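Local coordinates for stage II sporulation protein SA (Bacillus subtilis, PDB 3O6Q) that acts as the toxin of a type II toxin-antitoxin system, killing the sporulating cell unless its cognate antitoxin SpoIISB neutralises it, at residues 20-23 with 24-27; 128-131 with 132-136; 74-77 with 78-82. All coordinates share one frame; numbering follows the deposited sequence.

Interaction 1. Residues 20-23 with 24-27; sequences HMYL and NRLK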
loop_
_atom_site.group_PDB
_atom_site.type_symbol
_atom_site.label_atom_id
_atom_site.label_comp_id
_atom_site.label_asym_id
_atom_site.label_seq_id
_atom_site.Cartn_x
_atom_site.Cartn_y
_atom_site.Cartn_z
ATOM N N HIS A 20 -11.401 5.208 -7.668
ATOM C CA HIS A 20 -12.218 5.167 -6.465
ATOM C C HIS A 20 -11.954 3.921 -5.673
ATOM O O HIS A 20 -11.696 3.973 -4.463
ATOM C CB HIS A 20 -13.695 5.237 -6.815
ATOM C CG HIS A 20 -14.238 6.619 -6.826
ATOM N ND1 HIS A 20 -14.595 7.266 -7.985
ATOM C CD2 HIS A 20 -14.499 7.481 -5.816
ATOM C CE1 HIS A 20 -15.062 8.470 -7.692
ATOM N NE2 HIS A 20 -15.010 8.628 -6.383
HETATM N N MSE A 21 -12.007 2.802 -6.363
HETATM C CA MSE A 21 -11.880 1.523 -5.712
HETATM C C MSE A 21 -10.563 1.353 -5.000
HETATM O O MSE A 21 -10.537 0.893 -3.867
HETATM C CB MSE A 21 -12.049 0.415 -6.728
HETATM C CG MSE A 21 -12.111 -0.962 -6.167
HETATM SE SE MSE A 21 -12.073 -2.157 -7.708
HETATM C CE MSE A 21 -14.033 -2.226 -7.941
ATOM N N TYR A 22 -9.456 1.700 -5.658
ATOM C CA TYR A 22 -8.166 1.503 -5.053
ATOM C C TYR A 22 -7.807 2.615 -4.072
ATOM O O TYR A 22 -7.049 2.386 -3.143
ATOM C CB TYR A 22 -7.115 1.216 -6.126
ATOM C CG TYR A 22 -7.327 -0.177 -6.713
ATOM C CD1 TYR A 22 -7.157 -1.303 -5.921
ATOM C CD2 TYR A 22 -7.767 -0.354 -8.030
ATOM C CE1 TYR A 22 -7.397 -2.585 -6.422
ATOM C CE2 TYR A 22 -8.001 -1.637 -8.545
ATOM C CZ TYR A 22 -7.813 -2.755 -7.740
ATOM O OH TYR A 22 -8.032 -4.024 -8.246
ATOM N N LEU A 23 -8.387 3.804 -4.220
ATOM C CA LEU A 23 -8.317 4.773 -3.139
ATOM C C LEU A 23 -9.033 4.234 -1.904
ATOM O O LEU A 23 -8.475 4.304 -0.798
ATOM C CB LEU A 23 -8.901 6.111 -3.554
ATOM C CG LEU A 23 -8.988 7.198 -2.452
ATOM C CD1 LEU A 23 -7.662 7.507 -1.854
ATOM C CD2 LEU A 23 -9.649 8.442 -3.007
ATOM N N ASN A 24 -10.240 3.682 -2.076
ATOM C CA ASN A 24 -10.996 3.112 -0.930
ATOM C C ASN A 24 -10.260 1.941 -0.264
ATOM O O ASN A 24 -10.166 1.845 0.982
ATOM C CB ASN A 24 -12.405 2.646 -1.322
ATOM C CG ASN A 24 -13.345 3.797 -1.685
ATOM O OD1 ASN A 24 -13.106 4.956 -1.332
ATOM N ND2 ASN A 24 -14.447 3.471 -2.383
ATOM N N ARG A 25 -9.746 1.040 -1.079
ATOM C CA ARG A 25 -9.090 -0.146 -0.537
ATOM C C ARG A 25 -7.812 0.288 0.175
ATOM O O ARG A 25 -7.471 -0.267 1.198
ATOM C CB ARG A 25 -8.811 -1.166 -1.635
ATOM C CG ARG A 25 -10.029 -1.823 -2.145
ATOM C CD ARG A 25 -9.745 -2.925 -3.156
ATOM N NE ARG A 25 -10.968 -3.565 -3.599
ATOM C CZ ARG A 25 -11.055 -4.418 -4.620
ATOM N NH1 ARG A 25 -9.989 -4.739 -5.363
ATOM N NH2 ARG A 25 -12.246 -4.935 -4.916
ATOM N N LEU A 26 -7.145 1.317 -0.341
ATOM C CA LEU A 26 -5.913 1.795 0.278
ATOM C C LEU A 26 -6.224 2.568 1.573
ATOM O O LEU A 26 -5.527 2.417 2.566
ATOM C CB LEU A 26 -5.063 2.601 -0.716
ATOM C CG LEU A 26 -3.678 2.971 -0.137
ATOM C CD1 LEU A 26 -2.848 1.728 0.284
ATOM C CD2 LEU A 26 -2.914 3.879 -1.110
ATOM N N LYS A 27 -7.314 3.335 1.580
ATOM C CA LYS A 27 -7.845 3.911 2.825
ATOM C C LYS A 27 -8.112 2.867 3.903
ATOM O O LYS A 27 -7.725 3.017 5.053
ATOM C CB LYS A 27 -9.151 4.666 2.551
ATOM C CG LYS A 27 -8.947 6.034 1.933
ATOM C CD LYS A 27 -10.217 6.624 1.428
ATOM C CE LYS A 27 -11.115 7.065 2.565
ATOM N NZ LYS A 27 -12.317 7.700 1.947
#
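Four successive backbone bonds of the i to i+4 kind bind H20–L23 to N24–K27, two consecutive groups of residues inside the long alpha helix 7-35 of this membrane toxin's predicted cytoplasmic part. N24 N donates to H20 O at 2.8 Å, and K27 N donates to L23 O at 2.8 Å with an N-H...O angle of 165°. R25 N to M21 O and L26 N to Y22 O complete the ladder.

The side chains on one face converge on R25. Its chain runs extended from CG to NE and travels beside both M21 and Y22, all three pointing the same way. M21, present as selenomethionine, has CG 3.8 Å from R25 NE and SE 3.9 Å from R25 NH2; the long unbranched side chain of methionine can lie along the arginine and lay its CG over one face of the flat cation. Y22 sends CE1 to within 3.5 Å of R25 NH1, its ring plane 88° from that of the guanidinium. The polar ends serve other parts of the fold. R25 NH1 forms a salt bridge with D134 and a hydrogen bond with I129 O, while Y22 OH bonds to D134 and T131, so the length of both residues lets them reach the start of helix 132-148.

On another side, leucines suit the subunit interface: L23 packs on F133 of the second subunit, and L26 on L136 of that subunit. The aliphatic part of K27 crosses L23 obliquely, bringing K27 CD to 4.1 Å from L23 CG.

Interaction 2. Residues 128-131 with 132-136; sequences SIVT and EFDYL
T131 OG1 sits at the edge of the F133 ring, in its plane and 3.5 Å from F133 CD1, at the start of helix 132-148, where T131 and D134 form a capping box. The F133 ring also stacks with Y22 of helix 7-35. At the Y135 ring the edge atom is E132 O, again in plane.

OG1 of T131, the N-cap residue, lies between backbone N and carbonyl carbon (chi1 68°), which turns the oxygen back over the first helical turn to accept from F133 N at 3.1 Å; the same hydroxyl also meets Y22 OH. Threonine suits the place because its short hydroxyl can receive an amide that has no carbonyl ahead of it in the helix. The reciprocal bond comes from T131 N, which donates to D134 OD2 at 2.8 Å and 162°, OD2 receiving it on its anti lone pair. With Y22 and R25 also on this buried carboxylate, its rotation is fixed; these and the nearby helix N terminus would probably stabilise its negative charge. T131 O begins the helical ladder, accepting from Y135 N at 3.2 Å. Beside the box, V130 crosses D134 at about a right angle, its CG1 3.7 Å from D134 OD2.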
loop_
_atom_site.group_PDB
_atom_site.type_symbol
_atom_site.label_atom_id
_atom_site.label_comp_id
_atom_site.label_asym_id
_atom_site.label_seq_id
_atom_site.Cartn_x
_atom_site.Cartn_y
_atom_site.Cartn_z
ATOM N N SER A 128 -16.730 -7.503 -7.777
ATOM C CA SER A 128 -16.382 -6.349 -8.612
ATOM C C SER A 128 -15.076 -6.604 -9.351
ATOM O O SER A 128 -15.123 -7.120 -10.461
ATOM C CB SER A 128 -16.331 -5.035 -7.823
ATOM O OG SER A 128 -15.477 -5.124 -6.709
ATOM N N ILE A 129 -13.929 -6.294 -8.741
ATOM C CA ILE A 129 -12.653 -6.331 -9.458
ATOM C C ILE A 129 -11.466 -6.631 -8.562
ATOM O O ILE A 129 -11.369 -6.067 -7.488
ATOM C CB ILE A 129 -12.422 -4.985 -10.156
ATOM C CG1 ILE A 129 -13.160 -4.959 -11.502
ATOM C CG2 ILE A 129 -11.005 -4.728 -10.414
ATOM C CD1 ILE A 129 -13.306 -3.546 -12.077
ATOM N N VAL A 130 -10.578 -7.523 -8.995
ATOM C CA VAL A 130 -9.267 -7.690 -8.379
ATOM C C VAL A 130 -8.183 -7.691 -9.461
ATOM O O VAL A 130 -8.319 -8.343 -10.476
ATOM C CB VAL A 130 -9.038 -9.036 -7.606
ATOM C CG1 VAL A 130 -9.476 -8.942 -6.164
ATOM C CG2 VAL A 130 -9.696 -10.209 -8.307
ATOM N N THR A 131 -7.088 -6.989 -9.205
ATOM C CA THR A 131 -6.010 -6.809 -10.178
ATOM C C THR A 131 -4.662 -6.940 -9.476
ATOM O O THR A 131 -4.594 -7.239 -8.280
ATOM C CB THR A 131 -6.093 -5.384 -10.792
ATOM O OG1 THR A 131 -5.768 -4.433 -9.771
ATOM C CG2 THR A 131 -7.455 -5.068 -11.318
ATOM N N GLU A 132 -3.589 -6.653 -10.214
ATOM C CA GLU A 132 -2.264 -6.461 -9.642
ATOM C C GLU A 132 -2.173 -5.497 -8.429
ATOM O O GLU A 132 -1.318 -5.683 -7.578
ATOM C CB GLU A 132 -1.292 -6.045 -10.725
ATOM C CG GLU A 132 -1.526 -4.692 -11.316
ATOM C CD GLU A 132 -2.848 -4.509 -12.020
ATOM O OE1 GLU A 132 -3.299 -5.368 -12.830
ATOM O OE2 GLU A 132 -3.423 -3.432 -11.801
ATOM N N PHE A 133 -3.051 -4.491 -8.323
ATOM C CA PHE A 133 -3.070 -3.642 -7.156
ATOM C C PHE A 133 -3.303 -4.497 -5.934
ATOM O O PHE A 133 -2.683 -4.314 -4.864
ATOM C CB PHE A 133 -4.191 -2.606 -7.246
ATOM C CG PHE A 133 -3.869 -1.385 -8.100
ATOM C CD1 PHE A 133 -4.096 -1.397 -9.487
ATOM C CD2 PHE A 133 -3.393 -0.215 -7.510
ATOM C CE1 PHE A 133 -3.834 -0.247 -10.300
ATOM C CE2 PHE A 133 -3.106 0.940 -8.283
ATOM C CZ PHE A 133 -3.336 0.927 -9.693
ATOM N N ASP A 134 -4.198 -5.451 -6.075
ATOM C CA ASP A 134 -4.491 -6.337 -4.967
ATOM C C ASP A 134 -3.367 -7.316 -4.702
ATOM O O ASP A 134 -3.030 -7.586 -3.575
ATOM C CB ASP A 134 -5.809 -7.023 -5.237
ATOM C CG ASP A 134 -6.887 -6.009 -5.513
ATOM O OD1 ASP A 134 -7.186 -5.247 -4.588
ATOM O OD2 ASP A 134 -7.379 -5.906 -6.659
ATOM N N TYR A 135 -2.738 -7.790 -5.756
ATOM C CA TYR A 135 -1.499 -8.512 -5.611
ATOM C C TYR A 135 -0.546 -7.715 -4.723
ATOM O O TYR A 135 0.038 -8.239 -3.774
ATOM C CB TYR A 135 -0.874 -8.745 -6.989
ATOM C CG TYR A 135 0.570 -9.109 -6.944
ATOM C CD1 TYR A 135 0.954 -10.400 -6.666
ATOM C CD2 TYR A 135 1.550 -8.169 -7.173
ATOM C CE1 TYR A 135 2.271 -10.757 -6.630
ATOM C CE2 TYR A 135 2.883 -8.523 -7.141
ATOM C CZ TYR A 135 3.243 -9.826 -6.864
ATOM O OH TYR A 135 4.581 -10.229 -6.820
ATOM N N LEU A 136 -0.399 -6.433 -5.029
ATOM C CA LEU A 136 0.572 -5.598 -4.311
ATOM C C LEU A 136 0.180 -5.435 -2.858
ATOM O O LEU A 136 1.005 -5.597 -1.989
ATOM C CB LEU A 136 0.738 -4.259 -5.020
ATOM C CG LEU A 136 1.475 -4.396 -6.384
ATOM C CD1 LEU A 136 1.554 -3.083 -7.221
ATOM C CD2 LEU A 136 2.896 -4.999 -6.153
#

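Interaction 3. Residues 74-77 with 78-82; sequences TQAD and KDRLT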
loop_
_atom_site.group_PDB
_atom_site.type_symbol
_atom_site.label_atom_id
_atom_site.label_comp_id
_atom_site.label_asym_id
_atom_site.label_seq_id
_atom_site.Cartn_x
_atom_site.Cartn_y
_atom_site.Cartn_z
ATOM N N THR A 74 -0.322 -31.227 -2.877
ATOM C CA THR A 74 -0.792 -32.482 -3.437
ATOM C C THR A 74 -1.611 -32.170 -4.679
ATOM O O THR A 74 -2.116 -31.053 -4.843
ATOM C CB THR A 74 -1.640 -33.239 -2.422
ATOM O OG1 THR A 74 -2.613 -32.353 -1.852
ATOM C CG2 THR A 74 -0.763 -33.763 -1.310
ATOM N N GLN A 75 -1.701 -33.144 -5.575
ATOM C CA GLN A 75 -2.443 -32.968 -6.808
ATOM C C GLN A 75 -3.890 -32.647 -6.466
ATOM O O GLN A 75 -4.548 -31.904 -7.189
ATOM C CB GLN A 75 -2.345 -34.228 -7.686
ATOM C CG GLN A 75 -3.014 -34.122 -9.081
ATOM C CD GLN A 75 -2.438 -32.995 -9.967
ATOM O OE1 GLN A 75 -1.249 -32.987 -10.324
ATOM N NE2 GLN A 75 -3.291 -32.040 -10.320
ATOM N N ALA A 76 -4.372 -33.197 -5.360
ATOM C CA ALA A 76 -5.722 -32.914 -4.897
ATOM C C ALA A 76 -5.877 -31.431 -4.611
ATOM O O ALA A 76 -6.870 -30.840 -4.984
ATOM C CB ALA A 76 -6.064 -33.732 -3.657
ATOM N N ASP A 77 -4.884 -30.837 -3.956
ATOM C CA ASP A 77 -4.871 -29.394 -3.707
ATOM C C ASP A 77 -4.928 -28.607 -4.997
ATOM O O ASP A 77 -5.622 -27.587 -5.095
ATOM C CB ASP A 77 -3.601 -28.970 -2.947
ATOM C CG ASP A 77 -3.469 -29.640 -1.596
ATOM O OD1 ASP A 77 -4.511 -30.018 -1.036
ATOM O OD2 ASP A 77 -2.320 -29.803 -1.123
ATOM N N LYS A 78 -4.184 -29.078 -5.988
ATOM C CA LYS A 78 -4.078 -28.364 -7.257
ATOM C C LYS A 78 -5.411 -28.455 -8.011
ATOM O O LYS A 78 -5.940 -27.433 -8.460
ATOM C CB LYS A 78 -2.916 -28.921 -8.091
ATOM C CG LYS A 78 -1.578 -28.862 -7.365
ATOM C CD LYS A 78 -0.418 -29.244 -8.246
ATOM C CE LYS A 78 0.912 -29.021 -7.528
ATOM N NZ LYS A 78 2.036 -28.981 -8.511
ATOM N N ASP A 79 -5.967 -29.667 -8.095
ATOM C CA ASP A 79 -7.238 -29.890 -8.800
ATOM C C ASP A 79 -8.389 -29.126 -8.154
ATOM O O ASP A 79 -9.218 -28.545 -8.859
ATOM C CB ASP A 79 -7.584 -31.379 -8.898
ATOM C CG ASP A 79 -6.576 -32.168 -9.732
ATOM O OD1 ASP A 79 -5.851 -31.534 -10.528
ATOM O OD2 ASP A 79 -6.506 -33.414 -9.583
ATOM N N ARG A 80 -8.422 -29.089 -6.826
ATOM C CA ARG A 80 -9.415 -28.301 -6.120
ATOM C C ARG A 80 -9.353 -26.870 -6.623
ATOM O O ARG A 80 -10.366 -26.274 -6.960
ATOM C CB ARG A 80 -9.160 -28.294 -4.612
ATOM C CG ARG A 80 -9.423 -29.601 -3.869
ATOM C CD ARG A 80 -8.812 -29.589 -2.482
ATOM N NE ARG A 80 -9.002 -30.880 -1.810
ATOM C CZ ARG A 80 -8.069 -31.530 -1.113
ATOM N NH1 ARG A 80 -6.826 -31.061 -0.993
ATOM N NH2 ARG A 80 -8.384 -32.683 -0.545
ATOM N N LEU A 81 -8.152 -26.317 -6.678
ATOM C CA LEU A 81 -7.992 -24.927 -7.072
ATOM C C LEU A 81 -8.454 -24.711 -8.524
ATOM O O LEU A 81 -9.308 -23.868 -8.769
ATOM C CB LEU A 81 -6.535 -24.512 -6.868
ATOM C CG LEU A 81 -6.254 -23.065 -6.518
ATOM C CD1 LEU A 81 -7.114 -22.597 -5.388
ATOM C CD2 LEU A 81 -4.815 -22.986 -6.100
ATOM N N THR A 82 -7.941 -25.525 -9.453
ATOM C CA THR A 82 -8.070 -25.284 -10.904
ATOM C C THR A 82 -9.340 -25.790 -11.638
ATOM O O THR A 82 -9.548 -25.438 -12.807
ATOM C CB THR A 82 -6.853 -25.845 -11.696
ATOM O OG1 THR A 82 -6.737 -27.251 -11.477
ATOM C CG2 THR A 82 -5.539 -25.171 -11.299
#
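D77 and R80 lie side by side and point the same way at the surface of the short helix 75-82, joined by a salt bridge between D77 OD1 and R80 NH1 at 2.5 Å. The oxygen meets the guanidinium at its edge, in plane, although the carboxylate itself is turned 34° from that plane. A76 CB lies over one face of the guanidinium, toward its rim, 3.8 Å from R80 NH1; alanine is small enough to let the arginine fold back along the preceding turn.

A second pair, Q75 and D79, meets at a slant one residue spacing further apart. Q75 starts with CG opposite its backbone N (chi1 -176°) and then bends at chi2, which swings the amide over the next turn. Q75 NE2 donates to D79 OD1 at 2.6 Å, close to its own amide plane but arriving from above the plane of the carboxylate; the amide also bonds to Q92. In the backbone of this pair, D79 N bonds to Q75 O at 2.8 Å and nearly straight, 170°, in the regular helical ladder.

D77 has a second task, forming a capping box with the N-cap residue T74. T74 N donates to D77 OD2 at 3.0 Å, so the two oxygens of one carboxylate serve the helix start and R80 respectively; an acidic residue in this first turn would also be suited to the helix dipole. At the other end, T82 OG1 bonds to K78 O at 3.1 Å, beside the backbone bond from T82 N to the same oxygen.

K78 runs extended to a salt bridge with D96 and lies on Q92. T82 packs on P88 and V91 of helix 88-96, whereas L81 is buried against C70, and D77 touches H71, of strand 66-71.

Overall arrangement
From the N terminus the three contacts follow in series: interaction 1 in helix 7-35, interaction 3 just after strand 66-71, and interaction 2 where the chain enters helix 132-148. Each is a continuous run of residues, so none closes a long loop, nests in another or crosses it. Interactions 1 and 2 nevertheless meet in space, their centres about 11 Å apart, tying the first long helix to the start of the last. Both reach the second subunit and the chain of another protein, presumably the antitoxin. Interaction 3 lies across the chain's centre from interaction 1, centres about 33 Å apart, and links strand 66-71, outermost in the sheet of this chain, to helix 88-96.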